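Local coordinates for protein choline kinase (Streptococcus pneumoniae, PDB 4R78) that probably transfers phosphate from ATP to choline, and is captured with AMP bound in its protein kinase-like fold, at residues D127-I132 / E242-H247; K155-I160 / A167-V172; F231-F236 / V290-R295. All coordinates share one frame; numbering follows the deposited sequence.

Contact 1 (D127-I132 / E242-H247); sequences DKIAPI and ETFLSH
The ring of Phe-244 meets Ala-130 over one face and Ile-129 at its edge. Ala-130 CB stands over that face, 4.0 Å from Phe-244 CZ, while the alanine backbone comes nearer still, with CA 3.6 Å from CZ. Near the ring plane, Ile-129 CG2 lies 3.8 Å from Phe-244 CE1, and the two side chains run roughly at right angles. A chi1 of -168°, which sets Phe-244 CG opposite the backbone nitrogen, carries the ring across to the other helix. His-247, one turn further along the helix, takes part through its methylene: His-247 CB rests 3.6 Å from Ala-130 CB. The small alanine side chain is consistent with the close backbone approach, Ala-130 CA lying 6.0 Å from His-247 CA. The segment axes are 9.4 Å apart at closest approach and cross at -55°. Phe-126 meets Phe-244 edge-to-face, and Leu-230 and Phe-236 also touch it, so the aromatic ring belongs to a wider apolar cluster; Leu-210 of strand 210-212 touches Ile-129. His-247 marks the exposed border of an otherwise buried interface. The arrangement is an apolar helix-helix crossing within the mainly helical C-terminal lobe of the protein kinase-like fold, joining helix 126-137 to helix 238-248.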
# COMPACT_ATOMS: atom_id res chain seq x y z
N ASP A 127 -11.37 -8.34 -15.42
CA ASP A 127 -11.60 -9.79 -15.46
C ASP A 127 -10.60 -10.57 -14.59
O ASP A 127 -10.92 -11.67 -14.13
CB ASP A 127 -11.61 -10.31 -16.91
CG ASP A 127 -10.26 -10.17 -17.60
OD1 ASP A 127 -9.52 -9.21 -17.32
OD2 ASP A 127 -9.94 -11.04 -18.45
N LYS A 128 -9.42 -9.99 -14.38
CA LYS A 128 -8.40 -10.58 -13.51
C LYS A 128 -8.39 -9.95 -12.12
O LYS A 128 -8.19 -10.65 -11.12
CB LYS A 128 -7.00 -10.41 -14.12
CG LYS A 128 -6.73 -11.22 -15.38
CD LYS A 128 -5.28 -11.01 -15.82
CE LYS A 128 -4.93 -11.86 -17.03
NZ LYS A 128 -3.50 -11.68 -17.41
N ILE A 129 -8.59 -8.64 -12.05
CA ILE A 129 -8.40 -7.92 -10.79
C ILE A 129 -9.55 -8.10 -9.80
O ILE A 129 -9.32 -8.20 -8.59
CB ILE A 129 -8.03 -6.43 -11.02
CG1 ILE A 129 -6.68 -6.36 -11.72
CG2 ILE A 129 -7.96 -5.66 -9.69
CD1 ILE A 129 -6.44 -5.10 -12.49
N ALA A 130 -10.78 -8.17 -10.30
CA ALA A 130 -11.92 -8.43 -9.40
C ALA A 130 -11.78 -9.77 -8.67
O ALA A 130 -11.93 -9.81 -7.45
CB ALA A 130 -13.26 -8.30 -10.13
N PRO A 131 -11.47 -10.87 -9.40
CA PRO A 131 -11.20 -12.14 -8.72
C PRO A 131 -10.04 -12.07 -7.73
O PRO A 131 -10.10 -12.72 -6.68
CB PRO A 131 -10.88 -13.09 -9.87
CG PRO A 131 -11.67 -12.55 -11.01
CD PRO A 131 -11.56 -11.06 -10.87
N ILE A 132 -9.01 -11.29 -8.04
CA ILE A 132 -7.88 -11.14 -7.11
C ILE A 132 -8.34 -10.54 -5.78
O ILE A 132 -7.98 -11.04 -4.72
CB ILE A 132 -6.72 -10.31 -7.73
CG1 ILE A 132 -5.94 -11.16 -8.75
CG2 ILE A 132 -5.77 -9.79 -6.63
CD1 ILE A 132 -4.94 -10.37 -9.57
N GLU A 242 -18.86 1.20 -11.03
CA GLU A 242 -20.05 0.34 -11.11
C GLU A 242 -19.75 -1.00 -11.77
O GLU A 242 -20.20 -2.05 -11.28
CB GLU A 242 -21.19 1.07 -11.83
CG GLU A 242 -21.78 2.21 -11.01
CD GLU A 242 -22.20 1.78 -9.61
OE1 GLU A 242 -23.20 1.05 -9.49
OE2 GLU A 242 -21.51 2.17 -8.64
N THR A 243 -18.98 -0.98 -12.85
CA THR A 243 -18.62 -2.20 -13.56
C THR A 243 -17.73 -3.08 -12.68
O THR A 243 -17.96 -4.28 -12.59
CB THR A 243 -17.93 -1.89 -14.92
OG1 THR A 243 -18.83 -1.12 -15.73
CG2 THR A 243 -17.56 -3.16 -15.66
N PHE A 244 -16.74 -2.48 -12.02
CA PHE A 244 -15.88 -3.26 -11.14
C PHE A 244 -16.66 -3.88 -9.99
O PHE A 244 -16.46 -5.06 -9.67
CB PHE A 244 -14.70 -2.44 -10.61
CG PHE A 244 -13.66 -3.29 -9.93
CD1 PHE A 244 -12.58 -3.79 -10.66
CD2 PHE A 244 -13.78 -3.63 -8.58
CE1 PHE A 244 -11.63 -4.61 -10.05
CE2 PHE A 244 -12.82 -4.44 -7.97
CZ PHE A 244 -11.75 -4.93 -8.70
N LEU A 245 -17.53 -3.10 -9.36
CA LEU A 245 -18.34 -3.59 -8.26
C LEU A 245 -19.24 -4.75 -8.69
O LEU A 245 -19.40 -5.72 -7.95
CB LEU A 245 -19.16 -2.47 -7.62
CG LEU A 245 -18.36 -1.38 -6.89
CD1 LEU A 245 -19.26 -0.23 -6.47
CD2 LEU A 245 -17.61 -1.95 -5.69
N SER A 246 -19.80 -4.66 -9.90
CA SER A 246 -20.62 -5.75 -10.43
C SER A 246 -19.83 -7.06 -10.51
O SER A 246 -20.35 -8.12 -10.15
CB SER A 246 -21.21 -5.38 -11.78
OG SER A 246 -22.08 -6.40 -12.23
N HIS A 247 -18.59 -6.98 -10.99
CA HIS A 247 -17.68 -8.12 -11.06
C HIS A 247 -17.28 -8.64 -9.67
O HIS A 247 -17.23 -9.85 -9.44
CB HIS A 247 -16.41 -7.73 -11.82
CG HIS A 247 -16.57 -7.63 -13.30
ND1 HIS A 247 -15.88 -8.43 -14.18
CD2 HIS A 247 -17.33 -6.81 -14.07
CE1 HIS A 247 -16.20 -8.12 -15.42
NE2 HIS A 247 -17.09 -7.14 -15.38

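Contact 2 (K155-I160 / A167-V172); sequences KYESLI and ANYESV
Glu-157, near the end of helix 149-159, and Tyr-169, in the first turn of helix 169-177, face each other across a wide backbone separation, their CA atoms 11.7 Å apart. Two long side chains span it. Glu-157 leaves its helix with CG anti to the carbonyl carbon and is extended beyond that (chi2 179°), which carries the carboxylate out to the phenol. Tyr-169 OH donates a hydrogen bond of 2.6 Å to Glu-157 OE2, arriving on the anti side of the carboxylate and 30° out of its plane. Relative to the ring, OE2 sits at the edge and in plane, with Tyr-169 CE2 3.3 Å from Glu-157 OE2. Carboxylate and ring planes are turned 71° apart, so the acid is not laid flat against the aromatic system. Leu-273 of helix 257-280, Tyr-293 of helix 288-303 and the loop residue Ile-164 also touch the Tyr-169 side chain. Arg-173, one turn on, forms a salt bridge through NE with the same Glu-157 OE2. That oxygen is therefore held by a neutral donor and by a cation, both from helix 169-177. Arg-173 would favour the ionised form of Glu-157, while the more distant Glu-170, its OE1 6.1 Å from Glu-157 OE2, would oppose it weakly. An ionised acid would polarise the phenol O-H, making the contact a charge-assisted hydrogen bond between consecutive helices at the protein surface.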
# COMPACT_ATOMS: atom_id res chain seq x y z
N LYS A 155 -1.05 8.60 14.70
CA LYS A 155 0.33 8.13 14.61
C LYS A 155 1.19 9.09 13.78
O LYS A 155 2.29 9.46 14.20
CB LYS A 155 0.40 6.72 14.03
CG LYS A 155 -0.12 5.64 14.96
CD LYS A 155 0.20 4.26 14.40
CE LYS A 155 -0.08 3.17 15.42
NZ LYS A 155 0.09 1.81 14.83
N TYR A 156 0.68 9.51 12.62
CA TYR A 156 1.38 10.48 11.79
C TYR A 156 1.51 11.84 12.47
O TYR A 156 2.55 12.48 12.39
CB TYR A 156 0.73 10.62 10.41
CG TYR A 156 1.02 9.44 9.50
CD1 TYR A 156 2.28 9.27 8.94
CD2 TYR A 156 0.04 8.49 9.22
CE1 TYR A 156 2.56 8.18 8.12
CE2 TYR A 156 0.30 7.41 8.39
CZ TYR A 156 1.57 7.26 7.84
OH TYR A 156 1.85 6.18 7.03
N GLU A 157 0.44 12.26 13.16
CA GLU A 157 0.46 13.53 13.88
C GLU A 157 1.55 13.57 14.95
O GLU A 157 2.17 14.61 15.17
CB GLU A 157 -0.91 13.82 14.50
CG GLU A 157 -1.97 14.19 13.48
CD GLU A 157 -3.32 14.46 14.10
OE1 GLU A 157 -3.67 13.79 15.10
OE2 GLU A 157 -4.04 15.34 13.58
N SER A 158 1.78 12.43 15.60
CA SER A 158 2.84 12.31 16.59
C SER A 158 4.23 12.41 15.97
O SER A 158 5.13 13.04 16.53
CB SER A 158 2.70 10.99 17.36
OG SER A 158 3.70 10.88 18.36
N LEU A 159 4.40 11.79 14.80
CA LEU A 159 5.70 11.74 14.13
C LEU A 159 6.09 13.05 13.44
O LEU A 159 7.27 13.37 13.33
CB LEU A 159 5.75 10.58 13.14
CG LEU A 159 5.80 9.19 13.79
CD1 LEU A 159 5.29 8.12 12.84
CD2 LEU A 159 7.21 8.86 14.28
N ILE A 160 5.08 13.79 12.96
CA ILE A 160 5.32 15.06 12.28
C ILE A 160 5.78 16.14 13.27
O ILE A 160 5.13 16.39 14.27
CB ILE A 160 4.06 15.53 11.49
CG1 ILE A 160 3.78 14.57 10.33
CG2 ILE A 160 4.22 16.96 10.99
CD1 ILE A 160 2.35 14.66 9.78
N ALA A 167 -4.12 23.71 5.05
CA ALA A 167 -5.03 24.80 5.40
C ALA A 167 -6.27 24.32 6.16
O ALA A 167 -6.85 23.29 5.84
CB ALA A 167 -5.45 25.54 4.15
N ASN A 168 -6.66 25.11 7.17
CA ASN A 168 -7.91 24.88 7.90
C ASN A 168 -7.95 23.51 8.58
O ASN A 168 -8.99 22.86 8.63
CB ASN A 168 -9.11 25.05 6.95
CG ASN A 168 -10.41 25.29 7.68
OD1 ASN A 168 -10.44 25.91 8.75
ND2 ASN A 168 -11.51 24.81 7.11
N TYR A 169 -6.80 23.10 9.13
CA TYR A 169 -6.66 21.72 9.61
C TYR A 169 -7.62 21.30 10.73
O TYR A 169 -8.16 20.20 10.68
CB TYR A 169 -5.20 21.40 9.99
CG TYR A 169 -4.98 19.93 10.26
CD1 TYR A 169 -5.13 18.98 9.25
CD2 TYR A 169 -4.63 19.48 11.54
CE1 TYR A 169 -4.93 17.62 9.50
CE2 TYR A 169 -4.42 18.13 11.80
CZ TYR A 169 -4.58 17.20 10.77
OH TYR A 169 -4.38 15.86 11.01
N GLU A 170 -7.83 22.15 11.72
CA GLU A 170 -8.72 21.77 12.82
C GLU A 170 -10.14 21.44 12.35
O GLU A 170 -10.69 20.40 12.72
CB GLU A 170 -8.71 22.82 13.94
CG GLU A 170 -7.47 22.78 14.80
CD GLU A 170 -7.23 21.41 15.44
OE1 GLU A 170 -6.13 20.86 15.25
OE2 GLU A 170 -8.15 20.89 16.11
N SER A 171 -10.72 22.30 11.52
CA SER A 171 -12.05 22.04 10.96
C SER A 171 -12.10 20.78 10.09
O SER A 171 -13.06 20.01 10.15
CB SER A 171 -12.56 23.24 10.17
OG SER A 171 -12.88 24.32 11.04
N VAL A 172 -11.06 20.56 9.28
CA VAL A 172 -11.00 19.37 8.44
C VAL A 172 -10.85 18.11 9.31
O VAL A 172 -11.58 17.13 9.13
CB VAL A 172 -9.89 19.48 7.37
CG1 VAL A 172 -9.71 18.17 6.62
CG2 VAL A 172 -10.21 20.61 6.39

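Contact 3 (F231-F236 / V290-R295); sequences FLESEF and VNRYQR
Glu-233 OE2 is gripped by Arg-292 NH2 and by a water. The direct bond, a salt bridge, spans 2.8 Å from Arg-292 NH2 to Glu-233 OE2 with an N-H...O angle of 156°; the donor comes on the syn side but tilted out of the carboxylate plane. The carboxylate and guanidinium planes stand 87° apart, so this is a single-point grip and not a two-pronged, coplanar pairing. Water 2 completes the link, donating to Glu-233 OE2 and accepting from Arg-292 NH1. A bend at chi2 (-76°) swings the glutamate end toward Arg-292. Water 3 joins Glu-233 OE1 to Arg-295 NH2 and lies over the face of the Arg-292 guanidinium, its O 3.4 Å above the plane.

Leu-232 supplies the apolar part. Its CD1 is centred over the Arg-295 guanidinium, 3.5 Å above the plane, while Leu-232 CD2 lies 3.6 Å from Arg-292 NH1. Arg-292 CZ sits at the edge of the Arg-295 group and in its plane. The two arginines share an anion, for Asp-268 of helix 257-280 forms salt bridges with both, through OD1 to Arg-292 NE and OD2 to Arg-295 NE. Tyr-288 OH adds a second bond to Arg-292 NH2. Water 1 ties the carbonyl O of Leu-232 to Arg-295 NH1.

Helix 223-233 ends just here in a Schellman motif: Phe-236 N bonds Phe-231 O at 3.0 Å, Glu-235 has positive phi, and its own N makes a weak bond to Leu-232 O. A MES molecule, probably from the crystallisation liquor, lies about 3 Å from the Glu-233 side chain and may mark a pocket. Salt bridge and waters together form a hydrated ion-pair network joining the Schellman-capped helix end to helix 288-303 in the helical lobe.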
# COMPACT_ATOMS: atom_id res chain seq x y z
N PHE A 231 -10.14 2.33 -6.46
CA PHE A 231 -10.90 3.32 -7.21
C PHE A 231 -10.22 4.69 -7.17
O PHE A 231 -10.06 5.33 -8.21
CB PHE A 231 -12.32 3.45 -6.64
CG PHE A 231 -13.18 2.22 -6.82
CD1 PHE A 231 -12.76 1.13 -7.57
CD2 PHE A 231 -14.46 2.19 -6.25
CE1 PHE A 231 -13.57 0.01 -7.74
CE2 PHE A 231 -15.28 1.08 -6.42
CZ PHE A 231 -14.84 -0.01 -7.16
N LEU A 232 -9.81 5.12 -5.98
CA LEU A 232 -9.23 6.45 -5.81
C LEU A 232 -7.85 6.58 -6.46
O LEU A 232 -7.57 7.58 -7.14
CB LEU A 232 -9.15 6.83 -4.32
CG LEU A 232 -8.82 8.28 -3.96
CD1 LEU A 232 -9.85 9.23 -4.53
CD2 LEU A 232 -8.71 8.44 -2.45
N GLU A 233 -7.01 5.58 -6.25
CA GLU A 233 -5.63 5.63 -6.74
C GLU A 233 -5.53 5.56 -8.27
O GLU A 233 -4.55 6.03 -8.84
CB GLU A 233 -4.75 4.56 -6.08
CG GLU A 233 -4.63 4.68 -4.55
CD GLU A 233 -3.70 5.79 -4.07
OE1 GLU A 233 -3.24 6.62 -4.89
OE2 GLU A 233 -3.43 5.83 -2.86
N SER A 234 -6.53 4.97 -8.92
CA SER A 234 -6.56 4.91 -10.38
C SER A 234 -7.59 5.86 -11.00
O SER A 234 -7.82 5.82 -12.21
CB SER A 234 -6.82 3.48 -10.86
OG SER A 234 -5.68 2.66 -10.67
N GLU A 235 -8.19 6.70 -10.16
CA GLU A 235 -9.20 7.68 -10.59
C GLU A 235 -10.27 7.06 -11.49
O GLU A 235 -10.51 7.51 -12.61
CB GLU A 235 -8.53 8.89 -11.27
CG GLU A 235 -7.60 9.67 -10.36
CD GLU A 235 -7.20 11.01 -10.95
OE1 GLU A 235 -8.10 11.76 -11.37
OE2 GLU A 235 -5.99 11.30 -10.97
N PHE A 236 -10.91 6.01 -10.99
CA PHE A 236 -12.01 5.36 -11.69
C PHE A 236 -13.15 6.34 -11.92
O PHE A 236 -13.48 7.14 -11.04
CB PHE A 236 -12.55 4.19 -10.86
CG PHE A 236 -11.79 2.89 -11.01
CD1 PHE A 236 -12.46 1.68 -10.82
CD2 PHE A 236 -10.43 2.86 -11.32
CE1 PHE A 236 -11.78 0.47 -10.93
CE2 PHE A 236 -9.75 1.65 -11.44
CZ PHE A 236 -10.43 0.45 -11.25
N VAL A 290 -0.57 18.08 -0.70
CA VAL A 290 -1.48 19.23 -0.78
C VAL A 290 -2.74 18.88 -1.57
O VAL A 290 -3.86 19.17 -1.14
CB VAL A 290 -0.75 20.46 -1.41
CG1 VAL A 290 -1.73 21.58 -1.77
CG2 VAL A 290 0.34 20.99 -0.47
N ASN A 291 -2.54 18.24 -2.72
CA ASN A 291 -3.64 17.86 -3.60
C ASN A 291 -4.52 16.75 -3.04
O ASN A 291 -5.74 16.78 -3.20
CB ASN A 291 -3.11 17.50 -4.99
CG ASN A 291 -2.52 18.70 -5.72
OD1 ASN A 291 -2.80 19.86 -5.38
ND2 ASN A 291 -1.68 18.44 -6.71
N ARG A 292 -3.91 15.77 -2.38
CA ARG A 292 -4.69 14.72 -1.73
C ARG A 292 -5.54 15.32 -0.61
O ARG A 292 -6.71 14.98 -0.46
CB ARG A 292 -3.81 13.59 -1.21
CG ARG A 292 -3.20 12.73 -2.31
CD ARG A 292 -2.83 11.35 -1.83
NE ARG A 292 -4.03 10.54 -1.61
CZ ARG A 292 -4.08 9.21 -1.70
NH1 ARG A 292 -5.24 8.60 -1.49
NH2 ARG A 292 -3.00 8.50 -1.98
N TYR A 293 -4.94 16.22 0.17
CA TYR A 293 -5.66 16.88 1.25
C TYR A 293 -6.86 17.67 0.74
O TYR A 293 -7.95 17.58 1.30
CB TYR A 293 -4.70 17.79 2.01
CG TYR A 293 -5.30 18.51 3.19
CD1 TYR A 293 -5.38 17.90 4.44
CD2 TYR A 293 -5.76 19.82 3.07
CE1 TYR A 293 -5.92 18.56 5.54
CE2 TYR A 293 -6.30 20.50 4.15
CZ TYR A 293 -6.38 19.87 5.38
OH TYR A 293 -6.90 20.53 6.47
N GLN A 294 -6.67 18.42 -0.34
CA GLN A 294 -7.76 19.17 -0.97
C GLN A 294 -8.88 18.23 -1.45
O GLN A 294 -10.06 18.58 -1.39
CB GLN A 294 -7.23 20.06 -2.10
CG GLN A 294 -8.30 20.87 -2.86
CD GLN A 294 -9.28 21.61 -1.95
OE1 GLN A 294 -8.91 22.14 -0.90
NE2 GLN A 294 -10.54 21.65 -2.35
N ARG A 295 -8.51 17.05 -1.92
CA ARG A 295 -9.49 16.06 -2.35
C ARG A 295 -10.29 15.51 -1.16
O ARG A 295 -11.47 15.18 -1.31
CB ARG A 295 -8.84 14.95 -3.17
CG ARG A 295 -9.83 14.09 -3.96
CD ARG A 295 -9.12 13.21 -4.99
NE ARG A 295 -8.12 12.34 -4.36
CZ ARG A 295 -7.21 11.63 -5.02
NH1 ARG A 295 -7.14 11.67 -6.34
NH2 ARG A 295 -6.36 10.87 -4.34
O HOH W 1 -5.49 9.46 -7.54
O HOH W 2 -6.02 5.86 -1.52
O HOH W 3 -3.95 9.41 -5.20
O HOH W 4 -8.96 12.83 -8.36

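In the fold
From the N terminus, the chain passes through the five-stranded sheet before it reaches 127-132, the first half of contact 1. Contact 2 then closes the short loop between helices 149-159 and 169-177, nested inside the long loop that contact 1 closes at 242-247. Before that closure, 231-236 starts contact 3, which ends at 290-295 and ties helix 223-233 to helix 288-303, so contacts 1 and 3 cross. They also touch: Leu-245 CD2 lies 3.7 Å from Phe-231 CZ. Contact 2 meets contact 3 where Ala-167 O and Tyr-293 OH, 2.8 Å apart, probably hydrogen-bond. Contacts 1 and 2 stay about 22 Å apart at their nearest atoms, bridged through contact 3 across the helical lobe.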